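Local coordinates for protein phosphonopyruvate hydrolase (Variovorax sp., PDB 2HJP) that hydrolyses phosphonopyruvate to pyruvate and phosphate, cleaving a phosphorus-carbon bond with the help of a divalent metal ion such as magnesium, cobalt or manganese, at residues L26-L30 against I273-G277; G87-H93 against G136-A141; Q126-R130 against E157-L163; Q165-V169 against A197-P203. All blocks are in the same frame, centred on the assembly; numbering follows the deposited sequence.

Contact 1: residues L26-L30 against I273-G277; sequences LVAKL and IELQG
K29 leaves its helix with CG anti to the backbone N (chi1 -177°) and stays extended through every later torsion, which carries its ammonium group across to the carbonyl of L275. L275 has CG beside its backbone N (chi1 -84°), which directs the isobutyl group to L26 and L30. The bond from K29 NZ to L275 O is short, 2.6 Å, and the donor sits well above the carbonyl plane, 43° out of it, rather than on a lone pair. Beside it L26 CD1 rests on L275 CB at 3.8 Å, and L30 CD2 meets L275 CD2 at 4.0 Å; both leucines run at about a right angle to the L275 side chain. The positive charge of K29 lies near the C-terminal turn of helix 269-275, where the helix dipole would probably favour it. That turn closes in a Schellman motif: G277, at positive phi, returns its N to E274 O at 3.1 Å and also serves as N-cap of the next helix, 278-288. F250 and A48 of the second subunit pack on V27 and L26, and F44 of that subunit on I273. The arrangement thus joins barrel helix 25-34 to the C-terminal helices at a dimer interface, consistent with the helix-swapped barrels of the PEP mutase/isocitrate lyase superfamily.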
loop_
_atom_site.group_PDB
_atom_site.type_symbol
_atom_site.label_atom_id
_atom_site.label_comp_id
_atom_site.label_asym_id
_atom_site.label_seq_id
_atom_site.Cartn_x
_atom_site.Cartn_y
_atom_site.Cartn_z
ATOM N N LEU A 26 8.910 15.687 -2.707
ATOM C CA LEU A 26 9.061 17.116 -2.934
ATOM C C LEU A 26 10.316 17.635 -2.177
ATOM O O LEU A 26 11.135 18.358 -2.729
ATOM C CB LEU A 26 7.768 17.908 -2.530
ATOM C CG LEU A 26 7.790 19.456 -2.625
ATOM C CD1 LEU A 26 8.036 19.879 -4.033
ATOM C CD2 LEU A 26 6.490 20.094 -2.135
ATOM N N VAL A 27 10.412 17.302 -0.907
ATOM C CA VAL A 27 11.563 17.726 -0.123
ATOM C C VAL A 27 12.847 17.138 -0.753
ATOM O O VAL A 27 13.887 17.811 -0.805
ATOM C CB VAL A 27 11.425 17.203 1.336
ATOM C CG1 VAL A 27 12.775 17.293 2.045
ATOM C CG2 VAL A 27 10.261 18.022 2.071
ATOM N N ALA A 28 12.787 15.890 -1.229
ATOM C CA ALA A 28 14.001 15.291 -1.869
ATOM C C ALA A 28 14.364 16.110 -3.096
ATOM O O ALA A 28 15.558 16.358 -3.397
ATOM C CB ALA A 28 13.742 13.808 -2.241
ATOM N N LYS A 29 13.340 16.497 -3.875
ATOM C CA LYS A 29 13.604 17.335 -5.047
ATOM C C LYS A 29 14.254 18.665 -4.625
ATOM O O LYS A 29 15.197 19.152 -5.298
ATOM C CB LYS A 29 12.308 17.573 -5.831
ATOM C CG LYS A 29 12.457 18.398 -7.140
ATOM C CD LYS A 29 11.123 18.297 -7.942
ATOM C CE LYS A 29 11.242 18.826 -9.364
ATOM N NZ LYS A 29 9.937 18.680 -10.094
ATOM N N LEU A 30 13.812 19.260 -3.510
ATOM C CA LEU A 30 14.441 20.511 -3.129
ATOM C C LEU A 30 15.894 20.289 -2.728
ATOM O O LEU A 30 16.736 21.145 -3.015
ATOM C CB LEU A 30 13.660 21.200 -2.018
ATOM C CG LEU A 30 12.264 21.670 -2.478
ATOM C CD1 LEU A 30 11.386 21.986 -1.266
ATOM C CD2 LEU A 30 12.394 22.905 -3.406
ATOM N N ILE A 273 3.217 24.492 -8.375
ATOM C CA ILE A 273 2.844 23.792 -9.592
ATOM C C ILE A 273 4.087 23.474 -10.478
ATOM O O ILE A 273 4.145 22.432 -11.158
ATOM C CB ILE A 273 1.760 24.631 -10.384
ATOM C CG1 ILE A 273 0.428 24.536 -9.603
ATOM C CG2 ILE A 273 1.486 24.036 -11.784
ATOM C CD1 ILE A 273 -0.612 25.593 -9.972
ATOM N N GLU A 274 5.070 24.373 -10.475
ATOM C CA GLU A 274 6.272 24.130 -11.248
ATOM C C GLU A 274 7.104 22.978 -10.613
ATOM O O GLU A 274 7.677 22.138 -11.296
ATOM C CB GLU A 274 7.095 25.446 -11.348
ATOM C CG GLU A 274 8.407 25.250 -12.178
ATOM C CD GLU A 274 9.418 26.426 -12.027
ATOM O OE1 GLU A 274 8.975 27.599 -11.911
ATOM O OE2 GLU A 274 10.659 26.185 -12.033
ATOM N N LEU A 275 7.145 22.947 -9.295
ATOM C CA LEU A 275 7.881 21.908 -8.588
ATOM C C LEU A 275 7.206 20.550 -8.813
ATOM O O LEU A 275 7.843 19.507 -8.702
ATOM C CB LEU A 275 7.923 22.216 -7.080
ATOM C CG LEU A 275 9.057 23.193 -6.682
ATOM C CD1 LEU A 275 8.838 23.670 -5.269
ATOM C CD2 LEU A 275 10.429 22.485 -6.825
ATOM N N GLN A 276 5.920 20.582 -9.134
ATOM C CA GLN A 276 5.179 19.370 -9.430
ATOM C C GLN A 276 5.430 18.794 -10.833
ATOM O O GLN A 276 4.915 17.748 -11.167
ATOM C CB GLN A 276 3.676 19.655 -9.281
ATOM C CG GLN A 276 3.148 19.642 -7.830
ATOM C CD GLN A 276 1.686 20.136 -7.814
ATOM O OE1 GLN A 276 1.382 21.250 -8.315
ATOM N NE2 GLN A 276 0.778 19.314 -7.280
ATOM N N GLY A 277 6.204 19.487 -11.657
ATOM C CA GLY A 277 6.491 18.983 -12.992
ATOM C C GLY A 277 5.422 19.405 -14.000
ATOM O O GLY A 277 5.219 18.719 -15.036
#

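Contact 2: residues G87-H93 against G136-A141; sequences GNAVNVH and GKIAAA
A89 and K137 bring the two helices closest, their CA atoms 4.3 Å apart, where an alanine and the aliphatic stem of a lysine meet. A89 CB lies 4.0 Å from A140 CB, and K137 CG passes along the A89 backbone. One turn on, V92 reaches in with CG1, which touches K137 O at 3.4 Å and A141 CB at 3.7 Å. The short helical segments run nearly parallel, at 18° with axes 8.2 Å apart. K137 bends at chi3 (75°), which brings NZ back over the start of helix 89-102 to donate to G87 O at 3.1 Å, nearly along the C=O axis; NZ also binds T84 O, so two carbonyls hold the buried ammonium. N88 caps the same helix end, its OD1 accepting from N91 N, while its ND2 donates to K116 O of the fourth subunit. The H93 side is looser: ND1 stands 3.9 Å from A140 O and, although buried by the contact, has no partner in the model. There the third subunit closes in, V284 on H93 and Y288 on A139 and A140. Beneath, the adjacent barrel helices 89-102 and 131-144 rest on the sheet, with V92 and K137 on M109 of strand 106-110 and A141 on V152 of strand 151-156.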
loop_
_atom_site.group_PDB
_atom_site.type_symbol
_atom_site.label_atom_id
_atom_site.label_comp_id
_atom_site.label_asym_id
_atom_site.label_seq_id
_atom_site.Cartn_x
_atom_site.Cartn_y
_atom_site.Cartn_z
ATOM N N GLY A 87 14.429 -7.338 11.178
ATOM C CA GLY A 87 14.418 -8.737 11.557
ATOM C C GLY A 87 15.831 -9.269 11.604
ATOM O O GLY A 87 16.765 -8.491 11.806
ATOM N N ASN A 88 16.010 -10.569 11.419
ATOM C CA ASN A 88 17.345 -11.117 11.493
ATOM C C ASN A 88 17.941 -11.186 10.077
ATOM O O ASN A 88 17.375 -10.688 9.122
ATOM C CB ASN A 88 17.300 -12.527 12.124
ATOM C CG ASN A 88 16.405 -13.493 11.345
ATOM O OD1 ASN A 88 16.111 -13.296 10.141
ATOM N ND2 ASN A 88 15.951 -14.543 12.030
ATOM N N ALA A 89 19.063 -11.874 9.933
ATOM C CA ALA A 89 19.720 -11.971 8.615
ATOM C C ALA A 89 18.813 -12.537 7.555
ATOM O O ALA A 89 18.954 -12.208 6.370
ATOM C CB ALA A 89 21.045 -12.827 8.704
ATOM N N VAL A 90 17.871 -13.395 7.934
ATOM C CA VAL A 90 16.986 -13.939 6.911
ATOM C C VAL A 90 16.082 -12.794 6.377
ATOM O O VAL A 90 15.928 -12.664 5.175
ATOM C CB VAL A 90 16.145 -15.075 7.460
ATOM C CG1 VAL A 90 15.121 -15.533 6.394
ATOM C CG2 VAL A 90 17.057 -16.247 7.880
ATOM N N ASN A 91 15.525 -11.965 7.260
ATOM C CA ASN A 91 14.687 -10.848 6.824
ATOM C C ASN A 91 15.567 -9.935 5.970
ATOM O O ASN A 91 15.132 -9.491 4.941
ATOM C CB ASN A 91 14.146 -10.058 8.035
ATOM C CG ASN A 91 13.196 -10.873 8.852
ATOM O OD1 ASN A 91 12.037 -11.070 8.441
ATOM N ND2 ASN A 91 13.652 -11.396 9.976
ATOM N N VAL A 92 16.811 -9.685 6.397
ATOM C CA VAL A 92 17.735 -8.831 5.624
ATOM C C VAL A 92 17.855 -9.292 4.183
ATOM O O VAL A 92 17.733 -8.520 3.218
ATOM C CB VAL A 92 19.135 -8.770 6.281
ATOM C CG1 VAL A 92 20.127 -8.028 5.363
ATOM C CG2 VAL A 92 19.036 -8.078 7.616
ATOM N N HIS A 93 18.044 -10.580 4.025
ATOM C CA HIS A 93 18.131 -11.185 2.680
ATOM C C HIS A 93 16.953 -10.941 1.788
ATOM O O HIS A 93 17.097 -10.764 0.579
ATOM C CB HIS A 93 18.312 -12.700 2.841
ATOM C CG HIS A 93 18.728 -13.365 1.589
ATOM N ND1 HIS A 93 20.050 -13.536 1.249
ATOM C CD2 HIS A 93 18.002 -13.915 0.596
ATOM C CE1 HIS A 93 20.112 -14.176 0.101
ATOM N NE2 HIS A 93 18.889 -14.422 -0.315
ATOM N N GLY A 136 26.729 -11.593 10.314
ATOM C CA GLY A 136 25.842 -12.399 9.451
ATOM C C GLY A 136 24.830 -11.529 8.662
ATOM O O GLY A 136 24.505 -11.766 7.485
ATOM N N LYS A 137 24.270 -10.544 9.349
ATOM C CA LYS A 137 23.309 -9.630 8.705
ATOM C C LYS A 137 23.914 -8.796 7.555
ATOM O O LYS A 137 23.324 -8.615 6.490
ATOM C CB LYS A 137 22.704 -8.755 9.802
ATOM C CG LYS A 137 21.753 -9.594 10.703
ATOM C CD LYS A 137 21.327 -8.818 11.931
ATOM C CE LYS A 137 20.294 -7.766 11.565
ATOM N NZ LYS A 137 19.497 -7.262 12.768
ATOM N N ILE A 138 25.104 -8.298 7.770
ATOM C CA ILE A 138 25.779 -7.518 6.739
ATOM C C ILE A 138 26.143 -8.447 5.574
ATOM O O ILE A 138 25.959 -8.083 4.411
ATOM C CB ILE A 138 27.088 -6.933 7.348
ATOM C CG1 ILE A 138 26.697 -5.788 8.292
ATOM C CG2 ILE A 138 28.067 -6.449 6.242
ATOM C CD1 ILE A 138 26.009 -4.546 7.663
ATOM N N ALA A 139 26.669 -9.649 5.878
ATOM C CA ALA A 139 27.027 -10.601 4.802
ATOM C C ALA A 139 25.756 -10.978 4.012
ATOM O O ALA A 139 25.806 -11.130 2.783
ATOM C CB ALA A 139 27.703 -11.879 5.398
ATOM N N ALA A 140 24.622 -11.145 4.716
ATOM C CA ALA A 140 23.338 -11.444 4.020
ATOM C C ALA A 140 22.962 -10.270 3.085
ATOM O O ALA A 140 22.433 -10.503 1.973
ATOM C CB ALA A 140 22.181 -11.675 5.045
ATOM N N ALA A 141 23.202 -9.025 3.529
ATOM C CA ALA A 141 22.863 -7.879 2.729
ATOM C C ALA A 141 23.727 -7.825 1.498
ATOM O O ALA A 141 23.203 -7.588 0.394
ATOM C CB ALA A 141 23.011 -6.552 3.531
#

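Contact 3: residues Q126-R130 against E157-L163; sequences QELVR and EALIAGL
L128 packs its isobutyl group against E157, A158, A161 and L163. CG sits beside the backbone N (chi1 -52°), and the two methyls fork from there: CD1 comes to 3.4 Å from A158 N and 3.9 Å from A158 CB, whereas CD2 touches E157 CB at 3.7 Å and A161 CB at 3.9 Å. L163 slides past in the opposite direction, its CD1 3.9 Å from L128 CG. With an alanine here CG and both methyls are gone, which is likely to open a gap between A158, A161 and L163 and leave L163 free to shift. Both segments are loops that follow strands 106-110 and 151-156 at the catalytic end of the TIM barrel, each leading into the next barrel helix. A type I turn runs from L159 to G162, closed by G162 N to L159 O at 2.9 Å; A161 N to E157 O and L163 N to A158 O are the bonds around it, and G162 takes the positive phi. Farther out, D111 OD1 receives E157 N, and R171 of helix 165-177 packs on L128. E157 offers its CB to L128 but sends its carboxylate the other way, where OE2 forms a salt bridge with NE of substrate-binding R155. The E157 side chain lies about 6 Å from the bound phosphonopyruvate at its nearest atoms.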
loop_
_atom_site.group_PDB
_atom_site.type_symbol
_atom_site.label_atom_id
_atom_site.label_comp_id
_atom_site.label_asym_id
_atom_site.label_seq_id
_atom_site.Cartn_x
_atom_site.Cartn_y
_atom_site.Cartn_z
ATOM N N GLN A 126 23.847 -5.745 26.380
ATOM C CA GLN A 126 22.585 -6.390 25.904
ATOM C C GLN A 126 21.864 -5.467 24.894
ATOM O O GLN A 126 20.917 -5.886 24.211
ATOM C CB GLN A 126 21.665 -6.650 27.116
ATOM C CG GLN A 126 22.098 -7.780 28.041
ATOM C CD GLN A 126 21.410 -7.722 29.402
ATOM O OE1 GLN A 126 21.806 -8.443 30.353
ATOM N NE2 GLN A 126 20.376 -6.860 29.519
ATOM N N GLU A 127 22.320 -4.211 24.823
ATOM C CA GLU A 127 21.737 -3.201 23.946
ATOM C C GLU A 127 21.983 -3.417 22.454
ATOM O O GLU A 127 21.161 -3.007 21.622
ATOM C CB GLU A 127 22.257 -1.825 24.349
ATOM C CG GLU A 127 22.140 -1.566 25.851
ATOM C CD GLU A 127 21.590 -0.181 26.182
ATOM O OE1 GLU A 127 22.388 0.771 26.422
ATOM O OE2 GLU A 127 20.346 -0.056 26.198
ATOM N N LEU A 128 23.119 -4.020 22.119
ATOM C CA LEU A 128 23.471 -4.310 20.739
ATOM C C LEU A 128 23.444 -5.825 20.459
ATOM O O LEU A 128 23.550 -6.639 21.372
ATOM C CB LEU A 128 24.891 -3.767 20.425
ATOM C CG LEU A 128 25.259 -2.314 20.726
ATOM C CD1 LEU A 128 26.416 -1.829 19.838
ATOM C CD2 LEU A 128 24.101 -1.465 20.467
ATOM N N VAL A 129 23.313 -6.225 19.192
ATOM C CA VAL A 129 23.335 -7.655 18.901
ATOM C C VAL A 129 24.792 -8.126 18.966
ATOM O O VAL A 129 25.698 -7.314 19.011
ATOM C CB VAL A 129 22.734 -7.971 17.492
ATOM C CG1 VAL A 129 21.291 -7.561 17.446
ATOM C CG2 VAL A 129 23.525 -7.245 16.378
ATOM N N ARG A 130 25.002 -9.438 18.994
ATOM C CA ARG A 130 26.335 -10.005 19.034
ATOM C C ARG A 130 27.031 -9.655 17.740
ATOM O O ARG A 130 26.408 -9.620 16.681
ATOM C CB ARG A 130 26.282 -11.550 19.198
ATOM C CG ARG A 130 25.865 -12.077 20.626
ATOM C CD ARG A 130 24.923 -13.272 20.472
ATOM N NE ARG A 130 25.540 -14.044 19.453
ATOM C CZ ARG A 130 24.979 -14.535 18.379
ATOM N NH1 ARG A 130 23.696 -14.400 18.108
ATOM N NH2 ARG A 130 25.807 -15.097 17.544
ATOM N N GLU A 157 26.439 1.422 16.869
ATOM C CA GLU A 157 25.786 2.092 17.992
ATOM C C GLU A 157 26.546 1.990 19.325
ATOM O O GLU A 157 26.100 2.537 20.355
ATOM C CB GLU A 157 24.416 1.457 18.229
ATOM C CG GLU A 157 23.360 1.753 17.220
ATOM C CD GLU A 157 22.886 3.166 17.347
ATOM O OE1 GLU A 157 22.343 3.539 18.404
ATOM O OE2 GLU A 157 23.072 3.887 16.383
ATOM N N ALA A 158 27.662 1.277 19.321
ATOM C CA ALA A 158 28.432 1.067 20.553
ATOM C C ALA A 158 28.797 2.361 21.357
ATOM O O ALA A 158 28.819 2.325 22.594
ATOM C CB ALA A 158 29.681 0.256 20.236
ATOM N N LEU A 159 29.103 3.481 20.693
ATOM C CA LEU A 159 29.407 4.713 21.457
ATOM C C LEU A 159 28.127 5.143 22.212
ATOM O O LEU A 159 28.121 5.358 23.426
ATOM C CB LEU A 159 29.899 5.851 20.534
ATOM C CG LEU A 159 31.284 5.597 19.901
ATOM C CD1 LEU A 159 31.851 6.781 19.135
ATOM C CD2 LEU A 159 32.201 5.276 21.018
ATOM N N ILE A 160 27.035 5.188 21.481
ATOM C CA ILE A 160 25.747 5.555 22.019
ATOM C C ILE A 160 25.310 4.595 23.144
ATOM O O ILE A 160 24.791 5.044 24.164
ATOM C CB ILE A 160 24.711 5.574 20.890
ATOM C CG1 ILE A 160 25.154 6.622 19.871
ATOM C CG2 ILE A 160 23.309 5.741 21.460
ATOM C CD1 ILE A 160 25.066 8.046 20.298
ATOM N N ALA A 161 25.559 3.298 22.975
ATOM C CA ALA A 161 25.176 2.279 23.952
ATOM C C ALA A 161 26.099 2.297 25.151
ATOM O O ALA A 161 25.955 1.502 26.086
ATOM C CB ALA A 161 25.240 0.948 23.303
ATOM N N GLY A 162 27.064 3.196 25.106
ATOM C CA GLY A 162 28.027 3.334 26.176
ATOM C C GLY A 162 29.001 2.188 26.303
ATOM O O GLY A 162 29.479 1.945 27.398
ATOM N N LEU A 163 29.334 1.508 25.214
ATOM C CA LEU A 163 30.252 0.377 25.312
ATOM C C LEU A 163 31.720 0.775 25.138
ATOM O O LEU A 163 32.646 -0.038 25.323
ATOM C CB LEU A 163 29.851 -0.742 24.333
ATOM C CG LEU A 163 28.387 -1.220 24.452
ATOM C CD1 LEU A 163 28.112 -2.291 23.446
ATOM C CD2 LEU A 163 28.107 -1.772 25.797
#

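Contact 4: residues Q165-V169 against A197-P203; sequences QQEAV and AFVKSWP
V169 and F198 make the main apolar meeting of the two helices. CG2 of the valine comes obliquely to the ring, 3.4 Å from F198 CE1, and A168 CB adds a second contact with the same ring atom at 3.7 Å, while the A168 carbonyl carbon lies at the ring edge. The other valine branch serves the loop beyond the helix: CG1, anti to the backbone N (chi1 166°), meets P203 CD at 3.7 Å. P203 in turn sets CD over one face of the W202 indole, off centre, and the indole points its edge at the V169 backbone, with CZ3 3.8 Å from V169 O.

Among the polar side chains, Q165 bends at chi2 (76°) towards the start of 197-201, beside A197 and F198; the exact placement of its amide is doubtful. Replacing it with an alanine would probably leave a gap beside A197 and F198 and take away side-chain packing on L159. S201 OG donates to F198 O of its own helix at 3.1 Å and also touches V169 CG2 across the contact at 3.6 Å. K228 NZ bonds V199 O and W202 O near the end of the helix, and W202 NE1 donates to V206 O.

Helical segments 165-169 and 197-201 cross at -53°, their axes 10.4 Å apart at closest. A168 and F198 both lie on I185 of strand 182-185, so the contact is characteristic of the outer layer of a TIM barrel, where successive beta-alpha units set helices 165-177 and 193-201 side by side.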
loop_
_atom_site.group_PDB
_atom_site.type_symbol
_atom_site.label_atom_id
_atom_site.label_comp_id
_atom_site.label_asym_id
_atom_site.label_seq_id
_atom_site.Cartn_x
_atom_site.Cartn_y
_atom_site.Cartn_z
ATOM N N GLN A 165 34.984 3.184 23.132
ATOM C CA GLN A 165 35.680 3.333 21.867
ATOM C C GLN A 165 36.302 2.030 21.328
ATOM O O GLN A 165 36.126 1.698 20.141
ATOM C CB GLN A 165 36.747 4.408 22.050
ATOM C CG GLN A 165 37.133 5.168 20.818
ATOM C CD GLN A 165 36.097 6.217 20.382
ATOM O OE1 GLN A 165 35.883 7.287 21.002
ATOM N NE2 GLN A 165 35.426 5.892 19.292
ATOM N N GLN A 166 37.027 1.282 22.182
ATOM C CA GLN A 166 37.644 0.011 21.752
ATOM C C GLN A 166 36.597 -0.924 21.085
ATOM O O GLN A 166 36.854 -1.450 20.031
ATOM C CB GLN A 166 38.313 -0.725 22.953
ATOM N N GLU A 167 35.428 -1.090 21.705
ATOM C CA GLU A 167 34.345 -1.953 21.219
ATOM C C GLU A 167 33.715 -1.392 19.901
ATOM O O GLU A 167 33.405 -2.159 18.983
ATOM C CB GLU A 167 33.268 -2.066 22.321
ATOM C CG GLU A 167 32.023 -2.899 21.937
ATOM C CD GLU A 167 32.353 -4.379 21.643
ATOM O OE1 GLU A 167 33.558 -4.716 21.608
ATOM O OE2 GLU A 167 31.474 -5.115 21.098
ATOM N N ALA A 168 33.527 -0.063 19.836
ATOM C CA ALA A 168 32.992 0.595 18.647
ATOM C C ALA A 168 33.951 0.298 17.507
ATOM O O ALA A 168 33.508 -0.121 16.413
ATOM C CB ALA A 168 32.858 2.142 18.883
ATOM N N VAL A 169 35.275 0.459 17.736
ATOM C CA VAL A 169 36.211 0.148 16.643
ATOM C C VAL A 169 36.248 -1.337 16.307
ATOM O O VAL A 169 36.364 -1.728 15.129
ATOM C CB VAL A 169 37.648 0.619 16.945
ATOM C CG1 VAL A 169 38.645 -0.023 15.941
ATOM C CG2 VAL A 169 37.655 2.125 16.877
ATOM N N ALA A 197 37.654 11.341 18.304
ATOM C CA ALA A 197 38.579 10.334 18.833
ATOM C C ALA A 197 38.380 8.990 18.115
ATOM O O ALA A 197 39.360 8.277 17.820
ATOM C CB ALA A 197 38.377 10.159 20.346
ATOM N N PHE A 198 37.125 8.583 17.892
ATOM C CA PHE A 198 36.906 7.357 17.113
ATOM C C PHE A 198 37.568 7.496 15.733
ATOM O O PHE A 198 38.297 6.610 15.291
ATOM C CB PHE A 198 35.411 7.079 16.891
ATOM C CG PHE A 198 35.128 5.829 16.053
ATOM C CD1 PHE A 198 34.856 4.619 16.672
ATOM C CD2 PHE A 198 35.147 5.881 14.662
ATOM C CE1 PHE A 198 34.617 3.463 15.949
ATOM C CE2 PHE A 198 34.909 4.735 13.908
ATOM C CZ PHE A 198 34.646 3.513 14.569
ATOM N N VAL A 199 37.299 8.586 15.023
ATOM C CA VAL A 199 37.878 8.782 13.693
ATOM C C VAL A 199 39.412 8.658 13.664
ATOM O O VAL A 199 40.003 7.986 12.800
ATOM C CB VAL A 199 37.474 10.150 13.155
ATOM C CG1 VAL A 199 38.260 10.480 11.881
ATOM C CG2 VAL A 199 35.935 10.140 12.812
ATOM N N LYS A 200 40.049 9.363 14.588
ATOM C CA LYS A 200 41.500 9.325 14.679
ATOM C C LYS A 200 41.964 7.882 14.903
ATOM O O LYS A 200 42.973 7.464 14.381
ATOM C CB LYS A 200 42.003 10.190 15.842
ATOM C CG LYS A 200 43.555 10.155 15.960
ATOM N N SER A 201 41.241 7.109 15.675
ATOM C CA SER A 201 41.670 5.751 15.872
ATOM C C SER A 201 41.221 4.756 14.810
ATOM O O SER A 201 41.816 3.718 14.695
ATOM C CB SER A 201 41.289 5.250 17.261
ATOM O OG SER A 201 39.927 4.897 17.351
ATOM N N TRP A 202 40.235 5.091 13.988
ATOM C CA TRP A 202 39.725 4.134 12.999
ATOM C C TRP A 202 40.864 3.600 12.108
ATOM O O TRP A 202 41.526 4.376 11.456
ATOM C CB TRP A 202 38.646 4.814 12.128
ATOM C CG TRP A 202 38.159 3.910 11.049
ATOM C CD1 TRP A 202 38.291 4.072 9.702
ATOM C CD2 TRP A 202 37.477 2.659 11.246
ATOM N NE1 TRP A 202 37.717 3.002 9.043
ATOM C CE2 TRP A 202 37.219 2.114 9.977
ATOM C CE3 TRP A 202 37.078 1.941 12.388
ATOM C CZ2 TRP A 202 36.555 0.847 9.796
ATOM C CZ3 TRP A 202 36.421 0.690 12.218
ATOM C CH2 TRP A 202 36.169 0.160 10.921
ATOM N N PRO A 203 41.073 2.277 12.068
ATOM C CA PRO A 203 42.118 1.594 11.289
ATOM C C PRO A 203 41.648 0.893 9.990
ATOM O O PRO A 203 42.485 0.455 9.148
ATOM C CB PRO A 203 42.696 0.609 12.315
ATOM C CG PRO A 203 41.456 0.132 13.075
ATOM C CD PRO A 203 40.463 1.345 13.045
#

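Overall arrangement
Contact 2 is the buried one, nearly all aliphatic with a lysine satisfied by carbonyls; contacts 1, 3 and 4 are partly exposed. Contacts 2 and 4 pair neighbouring barrel helices, and contact 3 joins the loops that lead into helices 131-144 and 165-177. The turn 157-163 of contact 3 meets contact 4 directly, where A158 CB touches A168 CA at 3.7 Å. Contact 3 stands nearer the substrate and relies on one leucine, whereas contact 4 uses aromatic rings. Contact 1 lies on the opposite side of the chain's centre, 35 to 40 Å from the others between centres, and joins a lysine-carbonyl bond to leucine packing where the second subunit meets it.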